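Local atomic coordinates of 5' nucleotidase family protein (Staphylococcus aureus subsp. aureus, PDB entry 4Q7F), a protein that belongs to the 5'-nucleotidase family and pairs a metal-binding calcineurin-like phosphoesterase domain with a 5'-nucleotidase C-terminal domain. Residues I506-N511 with M515-V520; L352-A357 with I497-A502; Q57-R60 with F66-D69. All blocks are in the same frame, centred on the assembly; numbering follows the deposited sequence. Where two conformers were deposited one is given.

Contact 1 (I506-N511 with M515-V520)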
# COMPACT_ATOMS: atom_id res chain seq x y z
N ILE A 506 1.12 -20.55 8.62
CA ILE A 506 2.04 -21.22 9.54
C ILE A 506 1.32 -22.32 10.33
O ILE A 506 1.85 -23.43 10.47
CB ILE A 506 2.67 -20.20 10.51
CG1 ILE A 506 3.63 -19.28 9.72
CG2 ILE A 506 3.38 -20.92 11.65
CD1 ILE A 506 4.28 -18.16 10.53
N ASP A 507 0.12 -22.02 10.84
CA ASP A 507 -0.70 -22.99 11.58
C ASP A 507 -0.99 -24.21 10.72
O ASP A 507 -0.76 -25.33 11.15
CB ASP A 507 -2.03 -22.37 12.04
CG ASP A 507 -1.86 -21.35 13.15
OD1 ASP A 507 -0.78 -21.29 13.75
OD2 ASP A 507 -2.79 -20.59 13.41
N PHE A 508 -1.50 -23.98 9.51
CA PHE A 508 -1.80 -25.09 8.62
C PHE A 508 -0.55 -25.92 8.37
O PHE A 508 -0.57 -27.15 8.50
CB PHE A 508 -2.37 -24.60 7.30
CG PHE A 508 -2.81 -25.72 6.39
CD1 PHE A 508 -1.91 -26.36 5.57
CD2 PHE A 508 -4.13 -26.15 6.39
CE1 PHE A 508 -2.30 -27.40 4.74
CE2 PHE A 508 -4.54 -27.18 5.56
CZ PHE A 508 -3.63 -27.81 4.74
N LEU A 509 0.54 -25.25 8.03
CA LEU A 509 1.81 -25.93 7.77
C LEU A 509 2.28 -26.79 8.95
O LEU A 509 2.79 -27.89 8.75
CB LEU A 509 2.90 -24.92 7.41
CG LEU A 509 2.83 -24.30 6.02
CD1 LEU A 509 3.86 -23.19 5.89
CD2 LEU A 509 3.04 -25.36 4.95
N SER A 510 2.08 -26.29 10.16
CA SER A 510 2.51 -27.00 11.36
C SER A 510 1.63 -28.19 11.74
O SER A 510 2.11 -29.12 12.38
CB SER A 510 2.58 -26.03 12.55
OG SER A 510 3.48 -24.96 12.28
N ASN A 511 0.36 -28.17 11.33
CA ASN A 511 -0.61 -29.22 11.68
C ASN A 511 -0.83 -30.34 10.66
O ASN A 511 -1.39 -31.37 11.02
CB ASN A 511 -1.97 -28.58 11.98
CG ASN A 511 -1.90 -27.53 13.08
OD1 ASN A 511 -0.98 -27.52 13.89
ND2 ASN A 511 -2.87 -26.64 13.09
N MSE A 515 0.86 -33.29 4.14
CA MSE A 515 0.50 -32.33 3.09
C MSE A 515 -0.19 -32.95 1.92
O MSE A 515 0.22 -32.77 0.77
CB MSE A 515 1.76 -31.60 2.61
CG MSE A 515 2.36 -30.72 3.71
SE MSE A 515 1.20 -29.15 4.08
CE MSE A 515 1.20 -28.34 2.28
N ARG A 516 -1.24 -33.72 2.19
CA ARG A 516 -2.04 -34.32 1.13
C ARG A 516 -3.17 -33.32 0.88
O ARG A 516 -4.20 -33.36 1.55
CB ARG A 516 -2.56 -35.68 1.55
CG ARG A 516 -1.46 -36.65 1.95
CD ARG A 516 -2.00 -38.06 2.09
NE ARG A 516 -2.52 -38.55 0.82
CZ ARG A 516 -3.09 -39.74 0.63
NH1 ARG A 516 -3.54 -40.08 -0.57
NH2 ARG A 516 -3.22 -40.59 1.64
N ILE A 517 -2.95 -32.43 -0.07
CA ILE A 517 -3.90 -31.35 -0.36
C ILE A 517 -4.90 -31.72 -1.46
O ILE A 517 -4.49 -32.06 -2.56
CB ILE A 517 -3.15 -30.06 -0.80
CG1 ILE A 517 -1.96 -29.77 0.13
CG2 ILE A 517 -4.10 -28.88 -0.87
CD1 ILE A 517 -2.29 -29.72 1.60
N PRO A 518 -6.21 -31.69 -1.16
CA PRO A 518 -7.17 -31.99 -2.21
C PRO A 518 -7.26 -30.85 -3.23
O PRO A 518 -6.88 -29.71 -2.91
CB PRO A 518 -8.50 -32.15 -1.46
CG PRO A 518 -8.31 -31.48 -0.17
CD PRO A 518 -6.85 -31.60 0.17
N GLN A 519 -7.76 -31.15 -4.42
CA GLN A 519 -7.86 -30.13 -5.45
C GLN A 519 -9.14 -29.32 -5.28
O GLN A 519 -10.23 -29.77 -5.60
CB GLN A 519 -7.79 -30.75 -6.85
CG GLN A 519 -7.51 -29.71 -7.94
CD GLN A 519 -6.12 -29.07 -7.79
OE1 GLN A 519 -5.15 -29.72 -7.38
NE2 GLN A 519 -6.02 -27.79 -8.15
N VAL A 520 -8.98 -28.10 -4.77
CA VAL A 520 -10.11 -27.20 -4.55
C VAL A 520 -10.16 -26.05 -5.56
O VAL A 520 -11.19 -25.39 -5.70
CB VAL A 520 -10.12 -26.63 -3.11
CG1 VAL A 520 -10.27 -27.77 -2.11
CG2 VAL A 520 -8.86 -25.81 -2.83
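Phe508 reaches out from the last turns of a helix and meets Met515 and Ile517 of the segment that follows it, so 506-511 and 515-520 pack across the bend that ends the helix. No hydrogen bond joins the two segments; what holds them is one Met-aromatic contact and a small group of apolar side chains. In the first, Met515, a selenomethionine, brings its SE atom to the edge of the phenyl ring, 5.2 Å from the centroid of the Phe508 ring and 75° off the ring normal. CE1 of Phe508 is the ring atom nearest to SE of Met515, at 4.0 Å. A bend at chi2 of the selenomethionine (-70°) places SE beside this ring edge.

The apolar contacts continue along the same edge. CD1 of Ile517 lies 3.9 Å from both CE1 and CZ of Phe508, near the ring plane, so CE1 is the atom that meets selenium and the methyl group together. The Ile517 methyl faces the outer edge of the Phe508 ring. CD2 of Leu509 adds a looser touch to SE of Met515, at 4.3 Å.

Within the helix, the carbonyl O of Ile506 accepts from both N and OG of Ser510, the two donors coming from opposite faces of its plane.

Around the contact, Leu509 and Met515 also lie on Leu324, next to strand 320-323, while Phe508 packs on Ala350 of helix 342-355. Asn345 of that helix bonds the backbone of Pro518 and Val520, in the loop between helix 501-511 and strand 522-526.

Contact 2 (L352-A357 with I497-A502)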
# COMPACT_ATOMS: atom_id res chain seq x y z
N LEU A 352 -10.29 -22.80 3.24
CA LEU A 352 -11.50 -23.63 3.32
C LEU A 352 -11.52 -24.45 4.61
O LEU A 352 -12.54 -24.54 5.26
CB LEU A 352 -11.64 -24.53 2.10
CG LEU A 352 -12.00 -23.76 0.83
CD1 LEU A 352 -11.80 -24.63 -0.39
CD2 LEU A 352 -13.41 -23.21 0.89
N GLU A 353 -10.37 -25.02 4.99
CA GLU A 353 -10.27 -25.84 6.19
C GLU A 353 -10.42 -25.06 7.49
O GLU A 353 -10.99 -25.56 8.45
CB GLU A 353 -8.95 -26.59 6.20
CG GLU A 353 -8.88 -27.65 5.12
CD GLU A 353 -9.95 -28.70 5.30
OE1 GLU A 353 -10.01 -29.30 6.39
OE2 GLU A 353 -10.71 -28.95 4.34
N LYS A 354 -9.91 -23.84 7.51
CA LYS A 354 -10.00 -23.00 8.68
C LYS A 354 -11.41 -22.45 8.86
O LYS A 354 -11.91 -22.39 9.98
CB LYS A 354 -9.04 -21.82 8.55
CG LYS A 354 -9.00 -20.87 9.73
CD LYS A 354 -8.47 -21.56 10.99
CE LYS A 354 -8.29 -20.54 12.10
NZ LYS A 354 -7.66 -21.12 13.30
N SER A 355 -12.05 -22.09 7.75
CA SER A 355 -13.34 -21.39 7.79
C SER A 355 -14.61 -22.20 7.61
O SER A 355 -15.70 -21.76 8.03
CB SER A 355 -13.33 -20.33 6.67
OG SER A 355 -13.46 -20.95 5.39
N ASP A 356 -14.47 -23.38 7.00
CA ASP A 356 -15.59 -24.28 6.70
C ASP A 356 -16.60 -23.65 5.74
O ASP A 356 -17.74 -24.07 5.68
CB ASP A 356 -16.28 -24.77 7.98
CG ASP A 356 -15.36 -25.63 8.85
OD1 ASP A 356 -14.28 -26.08 8.37
OD2 ASP A 356 -15.71 -25.86 10.02
N ALA A 357 -16.16 -22.65 4.97
CA ALA A 357 -17.05 -22.00 3.98
C ALA A 357 -17.21 -22.85 2.74
O ALA A 357 -16.43 -23.77 2.52
CB ALA A 357 -16.50 -20.65 3.58
N ILE A 497 -12.73 -14.50 11.47
CA ILE A 497 -11.53 -15.26 11.76
C ILE A 497 -10.36 -14.31 12.05
O ILE A 497 -9.72 -13.78 11.13
CB ILE A 497 -11.20 -16.22 10.60
CG1 ILE A 497 -12.39 -17.16 10.35
CG2 ILE A 497 -9.95 -17.04 10.93
CD1 ILE A 497 -12.25 -17.99 9.10
N GLN A 498 -10.08 -14.14 13.33
CA GLN A 498 -9.04 -13.23 13.81
C GLN A 498 -7.65 -13.86 13.85
O GLN A 498 -6.95 -13.80 14.85
CB GLN A 498 -9.42 -12.65 15.18
CG GLN A 498 -10.58 -11.67 15.11
CD GLN A 498 -10.21 -10.39 14.37
OE1 GLN A 498 -9.16 -9.82 14.60
NE2 GLN A 498 -11.09 -9.93 13.49
N VAL A 499 -7.28 -14.47 12.74
CA VAL A 499 -5.96 -15.03 12.58
C VAL A 499 -5.47 -14.37 11.30
O VAL A 499 -6.15 -14.42 10.28
CB VAL A 499 -5.95 -16.56 12.44
CG1 VAL A 499 -4.54 -17.05 12.14
CG2 VAL A 499 -6.50 -17.22 13.71
N GLU A 500 -4.31 -13.72 11.38
CA GLU A 500 -3.74 -13.03 10.22
C GLU A 500 -3.18 -14.04 9.23
O GLU A 500 -2.89 -15.19 9.59
CB GLU A 500 -2.73 -11.94 10.65
CG GLU A 500 -3.47 -10.73 11.21
CD GLU A 500 -2.57 -9.64 11.77
OE1 GLU A 500 -1.38 -9.67 11.48
OE2 GLU A 500 -3.08 -8.76 12.48
N GLY A 501 -3.07 -13.63 7.98
CA GLY A 501 -2.66 -14.51 6.90
C GLY A 501 -1.39 -15.30 7.09
O GLY A 501 -1.37 -16.50 6.89
N ALA A 502 -0.31 -14.64 7.47
CA ALA A 502 0.95 -15.34 7.66
C ALA A 502 0.81 -16.44 8.72
O ALA A 502 1.20 -17.59 8.48
CB ALA A 502 2.06 -14.36 8.03
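Lys354, near the end of one helix, extends along the apolar surface offered by Ile497 and Val499, and its course defines most of this contact. CB leaves the backbone toward the 497-502 segment. CG stands opposite the backbone N (chi1 -178°) and comes within 4.1 Å of the CG2 methyl of Ile497. A bend at chi2 (64°) follows, after which CD, CE and NZ run on extended. CE touches both residues, 4.0 Å from CG2 of Ile497 and 4.1 Å from CG2 of Val499; the lysine and isoleucine chains run antiparallel alongside each other. At the tip, NZ of Lys354 is 4.1 Å from CG2 of Val499, whose side chain lies roughly perpendicular to the lysine. The aliphatic part of the lysine thus covers two branched residues, while the ammonium end finishes beside the Val499 methyl.

Tighter packing is found next door, where CD1 of Ile497 presses on Ser355, 3.5 Å from its CB. The hydroxyl of Ser355 is engaged within its own chain turn: OG bonds the carbonyl of Leu351; it also accepts from N of Ala357 at 3.2 Å, and this second bond makes an ST turn at the helix end, where Asp356 takes positive phi.

Beyond Ile497, Gln498 centres an inverse gamma turn and Glu500 sits at the N-cap position of the next helix. The contact therefore joins the end of helix 342-355 to the link between strand 493-497 and helix 501-511. Lys354 and Val499 both touch Leu504 of helix 501-511, and Ser355 lies on Val392 and Cys473, from strands 390-396 and 469-475 of the C-terminal domain's mixed five-stranded sheet, which strand 493-497 edges.

Contact 3 (Q57-R60 with F66-D69)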
# COMPACT_ATOMS: atom_id res chain seq x y z
N GLN A 57 23.90 14.39 2.17
CA GLN A 57 24.96 14.89 1.31
C GLN A 57 24.48 16.05 0.42
O GLN A 57 25.14 17.05 0.32
CB GLN A 57 25.57 13.78 0.46
CG GLN A 57 26.31 12.77 1.30
CD GLN A 57 27.05 11.73 0.50
OE1 GLN A 57 28.25 11.52 0.70
NE2 GLN A 57 26.36 11.09 -0.43
N ASP A 58 23.33 15.89 -0.22
CA ASP A 58 22.83 16.90 -1.17
C ASP A 58 22.34 18.24 -0.60
O ASP A 58 22.35 19.26 -1.28
CB ASP A 58 21.62 16.33 -1.91
CG ASP A 58 21.23 17.16 -3.12
OD1 ASP A 58 21.94 17.05 -4.13
OD2 ASP A 58 20.20 17.87 -3.10
N ARG A 59 21.84 18.21 0.63
CA ARG A 59 21.19 19.37 1.21
C ARG A 59 22.15 20.47 1.63
O ARG A 59 21.74 21.64 1.73
CB ARG A 59 20.32 18.94 2.42
CG ARG A 59 21.14 18.52 3.63
CD ARG A 59 20.29 17.90 4.73
NE ARG A 59 19.19 18.77 5.17
CZ ARG A 59 18.45 18.56 6.26
NH1 ARG A 59 18.68 17.52 7.06
NH2 ARG A 59 17.48 19.43 6.55
N ARG A 60 23.41 20.11 1.84
CA ARG A 60 24.42 21.06 2.29
C ARG A 60 24.62 22.27 1.35
O ARG A 60 24.98 23.33 1.81
CB ARG A 60 25.73 20.31 2.54
CG ARG A 60 26.82 21.15 3.19
CD ARG A 60 28.11 20.35 3.32
NE ARG A 60 29.23 21.18 3.78
CZ ARG A 60 29.90 22.03 3.01
NH1 ARG A 60 30.91 22.74 3.51
NH2 ARG A 60 29.55 22.20 1.73
N PHE A 66 14.31 21.36 4.36
CA PHE A 66 13.36 20.60 5.14
C PHE A 66 13.26 19.17 4.61
O PHE A 66 13.42 18.91 3.41
CB PHE A 66 11.97 21.27 5.13
CG PHE A 66 11.89 22.47 6.02
CD1 PHE A 66 12.46 23.67 5.64
CD2 PHE A 66 11.22 22.40 7.24
CE1 PHE A 66 12.38 24.78 6.46
CE2 PHE A 66 11.15 23.50 8.07
CZ PHE A 66 11.73 24.69 7.68
N LYS A 67 13.02 18.26 5.55
CA LYS A 67 12.95 16.82 5.31
C LYS A 67 11.58 16.31 5.77
O LYS A 67 11.14 16.51 6.92
CB LYS A 67 14.15 16.17 6.01
CG LYS A 67 14.33 14.69 5.84
CD LYS A 67 15.80 14.26 5.94
CE LYS A 67 16.50 14.63 7.23
NZ LYS A 67 17.77 13.86 7.40
N ILE A 68 10.90 15.63 4.84
CA ILE A 68 9.52 15.18 4.99
C ILE A 68 9.28 13.72 4.68
O ILE A 68 9.87 13.18 3.75
CB ILE A 68 8.65 15.97 3.98
CG1 ILE A 68 8.84 17.47 4.18
CG2 ILE A 68 7.17 15.54 4.04
CD1 ILE A 68 8.23 18.36 3.12
N ASP A 69 8.50 13.06 5.53
CA ASP A 69 8.00 11.70 5.25
C ASP A 69 6.52 11.84 4.91
O ASP A 69 5.74 12.37 5.70
CB ASP A 69 8.19 10.71 6.39
CG ASP A 69 7.65 9.32 6.02
OD1 ASP A 69 6.42 9.17 6.06
OD2 ASP A 69 8.45 8.40 5.67
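Arg59 and Lys67 bring two cationic side chains together between a helix end and a strand, their chains roughly perpendicular. The close part is small: NH1 of Arg59 lies 3.6 Å from CE of Lys67, and the like-charged NH1 of Arg59 and NZ of Lys67 are 3.8 Å apart. Both cations gather on Glu56, whose OE2 makes salt bridges with NH1 of Arg59 and with NZ of Lys67. NZ of Lys67, a buried residue, is held further by OD1 of Asn52 and the carbonyl O of Met100. Arg59 NE bonds OG of Ser65, the residue just before the strand segment, which helps to set the rotation of the guanidinium group. A bend at chi3 (58°) turns the end of the Lys67 chain toward these partners, after chi1 (-177°) has placed CG opposite the backbone N.

Contact is looser beside this polar cluster. NH2 of Arg59 comes only to 4.3 Å from N of Phe66, and no hydrogen bond crosses between the segments. The Phe66 side chain leaves the strand on the side away from the helix and stays 6.0 Å or more from the 57-60 segment; partly exposed, it lies on Ile20 and Asp103 instead.

This is the return of a beta-alpha-beta unit formed by strand 19-25, helix 48-59 and strand 65-69. Strand 65-69 runs parallel to strand 19-25 on one side and to the short strand 104-105 on the other, and Arg59 also rests on Tyr23 of strand 19-25.

How the contacts relate
Along the chain contact 3 comes first, in the calcineurin-like phosphoesterase region, then contact 2, then contact 1 near the C-terminus. Contacts 1 and 2 are neighbours, their centres about 12 Å apart. They share helix 501-511, and contact 2 uses the end of helix 342-355, on which contact 1 packs. They touch directly, CB of Val520 meeting CD1 of Leu352 at 3.8 Å. Contact 3 lies on the opposite side of the chain's centre, its centre about 49 Å from that of contact 1 and about 45 Å from that of contact 2. The three thus sample both parts of a two-part protein: a beta-alpha-beta unit in one, and the joining of helices and sheet in the other.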